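Local coordinates for germination protein YpeB (Bacillus megaterium QM B1551, PDB 5BOI) that takes part in the germination of Bacillus spores, its C-terminal PepSY-containing region probably acting in an inhibitory role, at residues Q56-D61 and L70-D75; R76-Q81 and S140-S145; L200-L205 and I217-G222. All blocks are in the same frame, centred on the assembly; numbering follows the deposited sequence.

Contact 1: residues Q56-D61 and L70-D75; sequences QETYMD and LWVLED
Tyr-59 and Leu-73 face each other as a hydrogen-bonded pair in an antiparallel beta hairpin of strands 57-63 and 69-74, within the YpeB PepSY1-2 region. The axes of the two short strand segments come within 4.6 Å and run almost exactly antiparallel. Their backbone bonds follow the expected ladder: Tyr-59 N reaches Leu-73 O at 2.8 Å in a nearly straight bond of 174°, the return bond from Leu-73 N lies in the plane of the Tyr-59 carbonyl, and Asp-61 N binds Trp-71 O. At the far end Leu-70 and Trp-71 both stand opposite Asp-61 in a classic beta bulge, where Asp-61 O accepts from Leu-70 N at 3.0 Å and, weakly, from Trp-71 N.

Apolar contacts mark one face of the hairpin. With CG anti to its amide nitrogen (chi1 -179°) and the chain extended beyond, Met-60 brings CG to 3.7 Å from Val-72 CG2, crossing the valine at a slant; helix 12-22 packs on the same side through Phe-22. Beside them Thr-58 and Glu-74 run alongside each other, OG1 against CG, while the Glu-74 carboxylate is engaged by Arg-76.

On the other face polar and aromatic groups mix. The Tyr-59 CB rests 4.0 Å from CZ3 of Trp-71, and just past the last paired residues CB of Asp-75 lies at the edge of the tyrosine ring. Asp-61, whose OD1 is bonded to Ser-46, lies alongside the indole with its carboxylate turned 48° from the ring plane and its OD2 3.2 Å from Trp-71 CE3.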
loop_
_atom_site.group_PDB
_atom_site.type_symbol
_atom_site.label_atom_id
_atom_site.label_comp_id
_atom_site.label_asym_id
_atom_site.label_seq_id
_atom_site.Cartn_x
_atom_site.Cartn_y
_atom_site.Cartn_z
ATOM N N GLN A 56 -9.320 -23.913 -3.104
ATOM C CA GLN A 56 -9.118 -22.496 -2.835
ATOM C C GLN A 56 -8.794 -21.735 -4.118
ATOM O O GLN A 56 -7.945 -22.160 -4.906
ATOM C CB GLN A 56 -7.988 -22.296 -1.817
ATOM C CG GLN A 56 -8.325 -22.652 -0.370
ATOM C CD GLN A 56 -9.269 -21.659 0.298
ATOM O OE1 GLN A 56 -9.750 -20.713 -0.330
ATOM N NE2 GLN A 56 -9.528 -21.868 1.586
ATOM N N GLU A 57 -9.459 -20.604 -4.319
ATOM C CA GLU A 57 -9.238 -19.812 -5.519
ATOM C C GLU A 57 -8.555 -18.485 -5.215
ATOM O O GLU A 57 -8.816 -17.850 -4.190
ATOM C CB GLU A 57 -10.557 -19.562 -6.242
ATOM C CG GLU A 57 -11.245 -20.824 -6.720
ATOM C CD GLU A 57 -12.510 -20.527 -7.493
ATOM O OE1 GLU A 57 -12.496 -19.593 -8.320
ATOM O OE2 GLU A 57 -13.523 -21.224 -7.269
ATOM N N THR A 58 -7.671 -18.085 -6.120
ATOM C CA THR A 58 -6.952 -16.822 -6.018
ATOM C C THR A 58 -7.194 -16.022 -7.288
ATOM O O THR A 58 -7.140 -16.565 -8.397
ATOM C CB THR A 58 -5.435 -17.039 -5.817
ATOM O OG1 THR A 58 -5.211 -17.651 -4.541
ATOM C CG2 THR A 58 -4.670 -15.702 -5.880
ATOM N N TYR A 59 -7.466 -14.733 -7.122
ATOM C CA TYR A 59 -7.753 -13.866 -8.248
ATOM C C TYR A 59 -6.634 -12.850 -8.387
ATOM O O TYR A 59 -6.242 -12.208 -7.416
ATOM C CB TYR A 59 -9.102 -13.168 -8.064
ATOM C CG TYR A 59 -10.213 -14.126 -7.694
ATOM C CD1 TYR A 59 -10.434 -14.491 -6.367
ATOM C CD2 TYR A 59 -11.027 -14.685 -8.669
ATOM C CE1 TYR A 59 -11.446 -15.376 -6.024
ATOM C CE2 TYR A 59 -12.038 -15.567 -8.335
ATOM C CZ TYR A 59 -12.243 -15.910 -7.012
ATOM O OH TYR A 59 -13.247 -16.789 -6.675
ATOM N N MET A 60 -6.121 -12.710 -9.596
ATOM C CA MET A 60 -5.003 -11.823 -9.816
ATOM C C MET A 60 -5.164 -11.046 -11.102
ATOM O O MET A 60 -5.499 -11.609 -12.146
ATOM C CB MET A 60 -3.693 -12.604 -9.851
ATOM C CG MET A 60 -2.491 -11.692 -10.051
ATOM S SD MET A 60 -0.921 -12.507 -9.698
ATOM C CE MET A 60 0.208 -11.114 -9.783
ATOM N N ASP A 61 -4.916 -9.747 -11.024
ATOM C CA ASP A 61 -4.957 -8.910 -12.202
ATOM C C ASP A 61 -3.559 -8.403 -12.540
ATOM O O ASP A 61 -2.788 -7.984 -11.669
ATOM C CB ASP A 61 -5.931 -7.750 -11.998
ATOM C CG ASP A 61 -7.381 -8.220 -11.917
ATOM O OD1 ASP A 61 -8.006 -8.391 -12.984
ATOM O OD2 ASP A 61 -7.895 -8.418 -10.793
ATOM N N LEU A 70 -0.912 -5.988 -10.518
ATOM C CA LEU A 70 -1.804 -4.890 -10.188
ATOM C C LEU A 70 -2.618 -5.142 -8.918
ATOM O O LEU A 70 -2.702 -4.280 -8.045
ATOM C CB LEU A 70 -2.741 -4.642 -11.363
ATOM C CG LEU A 70 -3.576 -3.372 -11.318
ATOM C CD1 LEU A 70 -2.676 -2.136 -11.375
ATOM C CD2 LEU A 70 -4.566 -3.398 -12.464
ATOM N N TRP A 71 -3.225 -6.324 -8.827
ATOM C CA TRP A 71 -4.169 -6.639 -7.752
ATOM C C TRP A 71 -4.211 -8.149 -7.519
ATOM O O TRP A 71 -4.096 -8.926 -8.465
ATOM C CB TRP A 71 -5.562 -6.095 -8.099
ATOM C CG TRP A 71 -6.600 -6.252 -7.015
ATOM C CD1 TRP A 71 -6.845 -5.397 -5.974
ATOM C CD2 TRP A 71 -7.549 -7.320 -6.884
ATOM N NE1 TRP A 71 -7.878 -5.875 -5.196
ATOM C CE2 TRP A 71 -8.328 -7.054 -5.736
ATOM C CE3 TRP A 71 -7.809 -8.480 -7.622
ATOM C CZ2 TRP A 71 -9.348 -7.906 -5.310
ATOM C CZ3 TRP A 71 -8.828 -9.324 -7.195
ATOM C CH2 TRP A 71 -9.583 -9.028 -6.053
ATOM N N VAL A 72 -4.331 -8.552 -6.255
ATOM C CA VAL A 72 -4.397 -9.967 -5.867
ATOM C C VAL A 72 -5.382 -10.178 -4.734
ATOM O O VAL A 72 -5.486 -9.365 -3.810
ATOM C CB VAL A 72 -3.014 -10.529 -5.405
ATOM C CG1 VAL A 72 -3.166 -11.934 -4.785
ATOM C CG2 VAL A 72 -2.022 -10.563 -6.547
ATOM N N LEU A 73 -6.125 -11.271 -4.795
ATOM C CA LEU A 73 -6.879 -11.687 -3.626
ATOM C C LEU A 73 -6.960 -13.201 -3.562
ATOM O O LEU A 73 -7.429 -13.836 -4.505
ATOM C CB LEU A 73 -8.282 -11.089 -3.633
ATOM C CG LEU A 73 -9.047 -11.471 -2.365
ATOM C CD1 LEU A 73 -8.237 -11.068 -1.139
ATOM C CD2 LEU A 73 -10.429 -10.837 -2.341
ATOM N N GLU A 74 -6.453 -13.762 -2.465
ATOM C CA GLU A 74 -6.620 -15.176 -2.164
ATOM C C GLU A 74 -7.819 -15.274 -1.251
ATOM O O GLU A 74 -7.753 -14.828 -0.106
ATOM C CB GLU A 74 -5.382 -15.772 -1.484
ATOM C CG GLU A 74 -4.076 -15.596 -2.253
ATOM C CD GLU A 74 -2.927 -16.390 -1.642
ATOM O OE1 GLU A 74 -3.190 -17.274 -0.792
ATOM O OE2 GLU A 74 -1.758 -16.125 -2.011
ATOM N N ASP A 75 -8.911 -15.841 -1.753
ATOM C CA ASP A 75 -10.169 -15.870 -1.009
ATOM C C ASP A 75 -10.177 -16.998 0.016
ATOM O O ASP A 75 -10.736 -18.073 -0.218
ATOM C CB ASP A 75 -11.352 -16.005 -1.964
ATOM C CG ASP A 75 -12.682 -15.814 -1.268
ATOM O OD1 ASP A 75 -12.728 -15.088 -0.252
ATOM O OD2 ASP A 75 -13.678 -16.392 -1.740
HETATM O O HOH W 1 -11.486 -19.994 -2.526
#

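Contact 2: residues R76-Q81 and S140-S145; sequences RDIKKQ and SLEDGS
Ile-78 lies against Ser-140 and Glu-142 where the loop after strand 69-74 meets the turn between strands 134-140 and 146-150. The apolar part of the contact is small. Two methyls of the isoleucine, CD1 and CG2, come up to the serine hydroxyl from the same side, each 3.6 Å from Ser-140 OG, and CG2 also meets the Glu-142 CB. Farther along, Gln-81 and Leu-141 lie side by side and point the same way, with Gln-81 CG 3.9 Å from Leu-141 CB; the glutamine amide is held by Gln-111 and Ile-83.

Hydrogen bonding between the two loops is modest. With CG anti to the backbone N (chi1 -172°) and the chain extended beyond it, Glu-142 carries OE2 to two successive amides, 3.4 Å from Lys-79 N and 3.2 Å from Lys-80 N. Both bonds are weak and strongly bent, so one carboxylate oxygen is shared loosely between neighbouring peptides.

Charge and water join the other end. Arg-76, poorly ordered and salt-bridged to Glu-74, brings NH1 to 3.3 Å from Ser-145 OG at the guanidinium edge. In the plane of that group sits a water that accepts from NH1, lies 2.7 Å from Ser-140 OG and donates weakly to Asp-143 OD2. Lys-79 NZ turns away to its own salt bridge with Asp-77.

Within 140-145, Ser-140 OG accepts from Glu-142 N at 3.0 Å, and Asp-143 OD1 takes Ser-145 N from above the carboxylate plane. Ser-140 N also bonds to Ser-145 O, closing the connection. These features identify a beta-hairpin turn built from an ST turn followed by an Asx turn, with Gly-144 at the left-handed position.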
loop_
_atom_site.group_PDB
_atom_site.type_symbol
_atom_site.label_atom_id
_atom_site.label_comp_id
_atom_site.label_asym_id
_atom_site.label_seq_id
_atom_site.Cartn_x
_atom_site.Cartn_y
_atom_site.Cartn_z
ATOM N N ARG A 76 -9.563 -16.724 1.161
ATOM C CA ARG A 76 -9.252 -17.743 2.152
ATOM C C ARG A 76 -9.402 -17.184 3.564
ATOM O O ARG A 76 -8.880 -16.114 3.871
ATOM C CB ARG A 76 -7.827 -18.263 1.932
ATOM C CG ARG A 76 -7.466 -19.492 2.743
ATOM C CD ARG A 76 -6.118 -20.072 2.311
ATOM N NE ARG A 76 -4.972 -19.424 2.947
ATOM C CZ ARG A 76 -4.152 -18.571 2.339
ATOM N NH1 ARG A 76 -3.131 -18.046 3.006
ATOM N NH2 ARG A 76 -4.344 -18.246 1.067
ATOM N N ASP A 77 -10.113 -17.909 4.422
ATOM C CA ASP A 77 -10.274 -17.500 5.812
ATOM C C ASP A 77 -9.184 -18.119 6.694
ATOM O O ASP A 77 -8.925 -19.327 6.615
ATOM C CB ASP A 77 -11.660 -17.892 6.323
ATOM C CG ASP A 77 -11.951 -17.333 7.697
ATOM O OD1 ASP A 77 -12.085 -16.095 7.829
ATOM O OD2 ASP A 77 -12.032 -18.131 8.648
ATOM N N ILE A 78 -8.569 -17.298 7.542
ATOM C CA ILE A 78 -7.396 -17.703 8.337
ATOM C C ILE A 78 -7.796 -18.201 9.738
ATOM O O ILE A 78 -8.395 -17.461 10.520
ATOM C CB ILE A 78 -6.392 -16.534 8.460
ATOM C CG1 ILE A 78 -6.063 -15.949 7.075
ATOM C CG2 ILE A 78 -5.151 -16.957 9.223
ATOM C CD1 ILE A 78 -5.510 -16.990 6.069
ATOM N N LYS A 79 -7.467 -19.459 10.059
ATOM C CA LYS A 79 -8.018 -20.090 11.251
ATOM C C LYS A 79 -7.251 -19.821 12.527
ATOM O O LYS A 79 -7.808 -19.935 13.605
ATOM C CB LYS A 79 -8.132 -21.607 11.027
ATOM C CG LYS A 79 -8.864 -21.962 9.732
ATOM C CD LYS A 79 -10.298 -21.418 9.736
ATOM C CE LYS A 79 -10.912 -21.536 8.350
ATOM N NZ LYS A 79 -12.180 -20.754 8.216
ATOM N N LYS A 80 -5.971 -19.463 12.420
ATOM C CA LYS A 80 -5.100 -19.410 13.592
ATOM C C LYS A 80 -4.075 -18.297 13.468
ATOM O O LYS A 80 -3.489 -18.131 12.407
ATOM C CB LYS A 80 -4.339 -20.740 13.739
ATOM C CG LYS A 80 -3.172 -20.735 14.715
ATOM C CD LYS A 80 -3.636 -20.566 16.160
ATOM C CE LYS A 80 -2.456 -20.657 17.117
ATOM N NZ LYS A 80 -2.917 -20.491 18.525
ATOM N N GLN A 81 -3.848 -17.552 14.539
ATOM C CA GLN A 81 -2.734 -16.608 14.573
ATOM C C GLN A 81 -1.504 -17.222 15.215
ATOM O O GLN A 81 -1.502 -17.510 16.410
ATOM C CB GLN A 81 -3.120 -15.331 15.331
ATOM C CG GLN A 81 -1.963 -14.320 15.407
ATOM C CD GLN A 81 -2.329 -13.058 16.205
ATOM O OE1 GLN A 81 -3.444 -12.925 16.726
ATOM N NE2 GLN A 81 -1.384 -12.157 16.330
ATOM N N SER A 140 -1.543 -13.313 5.897
ATOM C CA SER A 140 -2.044 -14.332 6.812
ATOM C C SER A 140 -1.238 -14.295 8.097
ATOM O O SER A 140 -0.021 -14.388 8.054
ATOM C CB SER A 140 -1.932 -15.724 6.199
ATOM O OG SER A 140 -2.121 -16.704 7.228
ATOM N N LEU A 141 -1.892 -14.204 9.242
ATOM C CA LEU A 141 -1.157 -14.343 10.499
ATOM C C LEU A 141 -0.901 -15.804 10.903
ATOM O O LEU A 141 -0.312 -16.047 11.959
ATOM C CB LEU A 141 -1.881 -13.608 11.624
ATOM C CG LEU A 141 -2.019 -12.087 11.403
ATOM C CD1 LEU A 141 -2.688 -11.456 12.600
ATOM C CD2 LEU A 141 -0.677 -11.413 11.116
ATOM N N GLU A 142 -1.326 -16.764 10.077
ATOM C CA GLU A 142 -1.051 -18.187 10.359
ATOM C C GLU A 142 0.349 -18.556 9.901
ATOM O O GLU A 142 1.051 -19.347 10.563
ATOM C CB GLU A 142 -2.085 -19.107 9.675
ATOM C CG GLU A 142 -2.009 -20.578 10.064
ATOM C CD GLU A 142 -3.274 -21.352 9.675
ATOM O OE1 GLU A 142 -3.162 -22.405 9.016
ATOM O OE2 GLU A 142 -4.388 -20.901 10.026
ATOM N N ASP A 143 0.757 -17.993 8.763
ATOM C CA ASP A 143 2.041 -18.363 8.160
ATOM C C ASP A 143 2.814 -17.205 7.541
ATOM O O ASP A 143 3.908 -17.417 7.009
ATOM C CB ASP A 143 1.845 -19.442 7.088
ATOM C CG ASP A 143 0.831 -19.053 6.014
ATOM O OD1 ASP A 143 0.495 -17.856 5.858
ATOM O OD2 ASP A 143 0.355 -19.973 5.314
ATOM N N GLY A 144 2.268 -15.991 7.597
ATOM C CA GLY A 144 2.989 -14.847 7.077
ATOM C C GLY A 144 2.883 -14.699 5.572
ATOM O O GLY A 144 3.530 -13.830 4.984
ATOM N N SER A 145 2.050 -15.521 4.945
ATOM C CA SER A 145 1.873 -15.452 3.495
ATOM C C SER A 145 1.020 -14.260 3.090
ATOM O O SER A 145 0.163 -13.799 3.857
ATOM C CB SER A 145 1.233 -16.739 2.948
ATOM O OG SER A 145 -0.004 -17.029 3.590
HETATM O O HOH W 2 -2.582 -19.054 6.070
#

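Contact 3: residues L200-L205 and I217-G222; sequences LCYEFL and INADTG
Tyr-202 and Ile-217 form a hydrogen-bonded antiparallel pair with CA atoms 5.2 Å apart, the Ile-217 N to Tyr-202 O bond being almost straight at 177° and both acceptors meeting their donors in the carbonyl plane. Next to it, Cys-201 and Asn-218 make a non-hydrogen-bonded pair, after which the second strand ends; Ala-219 N still reaches Leu-200 O at 2.9 Å, extending the ladder into the turn.

Side-chain packing gathers on Ala-219 and Ile-217. The Ala-219 methyl is approached by two neighbours of the first strand, by Leu-200 CG at 4.1 Å and by Tyr-202 CE2 at 3.9 Å, the methyl lying obliquely to the ring. The tyrosine CG is anti to the carbonyl carbon (chi1 -69°), a rotation that takes the ring beside Ala-219, while its OH bonds to Ile-168 O. A serine at Tyr-202 would probably open a gap beside the Ala-219 methyl and leave Ile-168 O without its phenolic mate. Farther down the strand, Phe-204 lies aslant Ile-217, its CE2 4.0 Å from the isoleucine CG1. Both aromatic side chains also touch Ala-173 of helix 170-175.

Polar groups secure the turn. Asn-218 OD1 accepts from Asp-220 N at 2.8 Å and from Thr-221 N, the latter donor standing 41° above the amide plane. A water donates to this same oxygen and to Leu-200 O, while Asn-218 ND2 bonds to Glu-225. Gly-222 N closes back on Asn-218 O. An Asx turn thus ends strand 211-218 of an antiparallel hairpin, with a helix packed on its sheet, consistent with the PepSY family of this C-terminal region.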
loop_
_atom_site.group_PDB
_atom_site.type_symbol
_atom_site.label_atom_id
_atom_site.label_comp_id
_atom_site.label_asym_id
_atom_site.label_seq_id
_atom_site.Cartn_x
_atom_site.Cartn_y
_atom_site.Cartn_z
ATOM N N LEU A 200 0.933 20.085 0.105
ATOM C CA LEU A 200 2.146 19.756 0.861
ATOM C C LEU A 200 1.941 20.053 2.343
ATOM O O LEU A 200 1.496 21.149 2.696
ATOM C CB LEU A 200 3.355 20.545 0.337
ATOM C CG LEU A 200 4.719 20.236 0.963
ATOM C CD1 LEU A 200 5.210 18.824 0.618
ATOM C CD2 LEU A 200 5.772 21.283 0.542
ATOM N N CYS A 201 2.285 19.090 3.199
ATOM C CA CYS A 201 2.107 19.207 4.653
ATOM C C CYS A 201 3.323 18.767 5.448
ATOM O O CYS A 201 4.094 17.927 5.000
ATOM C CB CYS A 201 0.930 18.349 5.140
ATOM S SG CYS A 201 -0.671 18.701 4.418
ATOM N N TYR A 202 3.474 19.288 6.660
ATOM C CA TYR A 202 4.355 18.628 7.630
ATOM C C TYR A 202 3.515 17.571 8.325
ATOM O O TYR A 202 2.428 17.885 8.823
ATOM C CB TYR A 202 4.884 19.611 8.664
ATOM C CG TYR A 202 5.851 20.612 8.082
ATOM C CD1 TYR A 202 7.172 20.272 7.906
ATOM C CD2 TYR A 202 5.427 21.889 7.710
ATOM C CE1 TYR A 202 8.078 21.177 7.350
ATOM C CE2 TYR A 202 6.319 22.826 7.176
ATOM C CZ TYR A 202 7.655 22.452 6.989
ATOM O OH TYR A 202 8.572 23.346 6.447
ATOM N N GLU A 203 4.011 16.341 8.349
ATOM C CA GLU A 203 3.328 15.237 9.006
ATOM C C GLU A 203 3.985 14.990 10.357
ATOM O O GLU A 203 5.201 14.852 10.436
ATOM C CB GLU A 203 3.399 13.973 8.144
ATOM C CG GLU A 203 2.875 12.731 8.839
ATOM C CD GLU A 203 3.589 11.483 8.370
ATOM O OE1 GLU A 203 3.774 11.340 7.141
ATOM O OE2 GLU A 203 3.963 10.652 9.226
ATOM N N PHE A 204 3.188 14.938 11.416
ATOM C CA PHE A 204 3.692 14.661 12.750
ATOM C C PHE A 204 3.100 13.359 13.274
ATOM O O PHE A 204 1.881 13.149 13.208
ATOM C CB PHE A 204 3.343 15.813 13.709
ATOM C CG PHE A 204 4.005 17.136 13.359
ATOM C CD1 PHE A 204 5.282 17.426 13.827
ATOM C CD2 PHE A 204 3.350 18.075 12.562
ATOM C CE1 PHE A 204 5.912 18.640 13.514
ATOM C CE2 PHE A 204 3.941 19.280 12.251
ATOM C CZ PHE A 204 5.240 19.573 12.724
ATOM N N LEU A 205 3.960 12.501 13.808
ATOM C CA LEU A 205 3.528 11.288 14.486
ATOM C C LEU A 205 3.774 11.498 15.973
ATOM O O LEU A 205 4.894 11.826 16.382
ATOM C CB LEU A 205 4.303 10.087 13.948
ATOM C CG LEU A 205 3.984 8.638 14.308
ATOM C CD1 LEU A 205 2.516 8.357 14.178
ATOM C CD2 LEU A 205 4.774 7.743 13.364
ATOM N N ILE A 217 -0.114 19.129 9.052
ATOM C CA ILE A 217 -0.208 20.600 9.115
ATOM C C ILE A 217 0.183 21.187 7.750
ATOM O O ILE A 217 1.266 20.902 7.233
ATOM C CB ILE A 217 0.713 21.181 10.212
ATOM C CG1 ILE A 217 0.308 20.698 11.606
ATOM C CG2 ILE A 217 0.759 22.729 10.179
ATOM C CD1 ILE A 217 -1.116 20.997 11.991
ATOM N N ASN A 218 -0.711 21.975 7.153
ATOM C CA ASN A 218 -0.460 22.573 5.841
ATOM C C ASN A 218 0.868 23.359 5.842
ATOM O O ASN A 218 1.095 24.183 6.728
ATOM C CB ASN A 218 -1.633 23.499 5.445
ATOM C CG ASN A 218 -1.516 24.002 4.004
ATOM O OD1 ASN A 218 -0.608 24.765 3.666
ATOM N ND2 ASN A 218 -2.436 23.566 3.153
ATOM N N ALA A 219 1.752 23.089 4.878
ATOM C CA ALA A 219 3.115 23.676 4.882
ATOM C C ALA A 219 3.145 25.123 4.389
ATOM O O ALA A 219 4.214 25.745 4.391
ATOM C CB ALA A 219 4.060 22.834 4.037
ATOM N N ASP A 220 1.994 25.637 3.943
ATOM C CA ASP A 220 1.888 27.052 3.525
ATOM C C ASP A 220 1.146 27.891 4.551
ATOM O O ASP A 220 1.532 29.025 4.815
ATOM C CB ASP A 220 1.191 27.167 2.160
ATOM C CG ASP A 220 2.057 26.631 1.009
ATOM O OD1 ASP A 220 3.258 26.363 1.232
ATOM O OD2 ASP A 220 1.535 26.477 -0.118
ATOM N N THR A 221 0.062 27.345 5.116
ATOM C CA THR A 221 -0.786 28.115 6.031
ATOM C C THR A 221 -0.580 27.794 7.513
ATOM O O THR A 221 -0.992 28.559 8.390
ATOM C CB THR A 221 -2.302 27.873 5.743
ATOM O OG1 THR A 221 -2.613 26.484 5.944
ATOM C CG2 THR A 221 -2.687 28.278 4.333
ATOM N N GLY A 222 -0.061 26.601 7.795
ATOM C CA GLY A 222 -0.040 26.123 9.163
ATOM C C GLY A 222 -1.365 25.586 9.710
ATOM O O GLY A 222 -1.440 25.267 10.892
HETATM O O HOH W 3 0.821 23.607 1.229
#

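How the contacts relate
The three contacts illustrate how chemistry follows place in a fold. Contacts 1 and 3 are both antiparallel hairpin pairings, but they belong to different family regions on opposite sides of the chain's centre, with centres about 37 Å apart. Contact 3 is buried and packs rings and methyls, its polar atoms kept mainly to the turn. Contact 1 is partly buried, apolar on one face and mixed on the other. Contact 2, also partly buried, joins two loops through local side-chain packing, a water and weak bonds, with no ladder. It adjoins contact 1, whose strand 69-74 pairs with strand 146-150 just after the turn of contact 2; Gln-56 packs on Arg-76 between them. Neither touches contact 3.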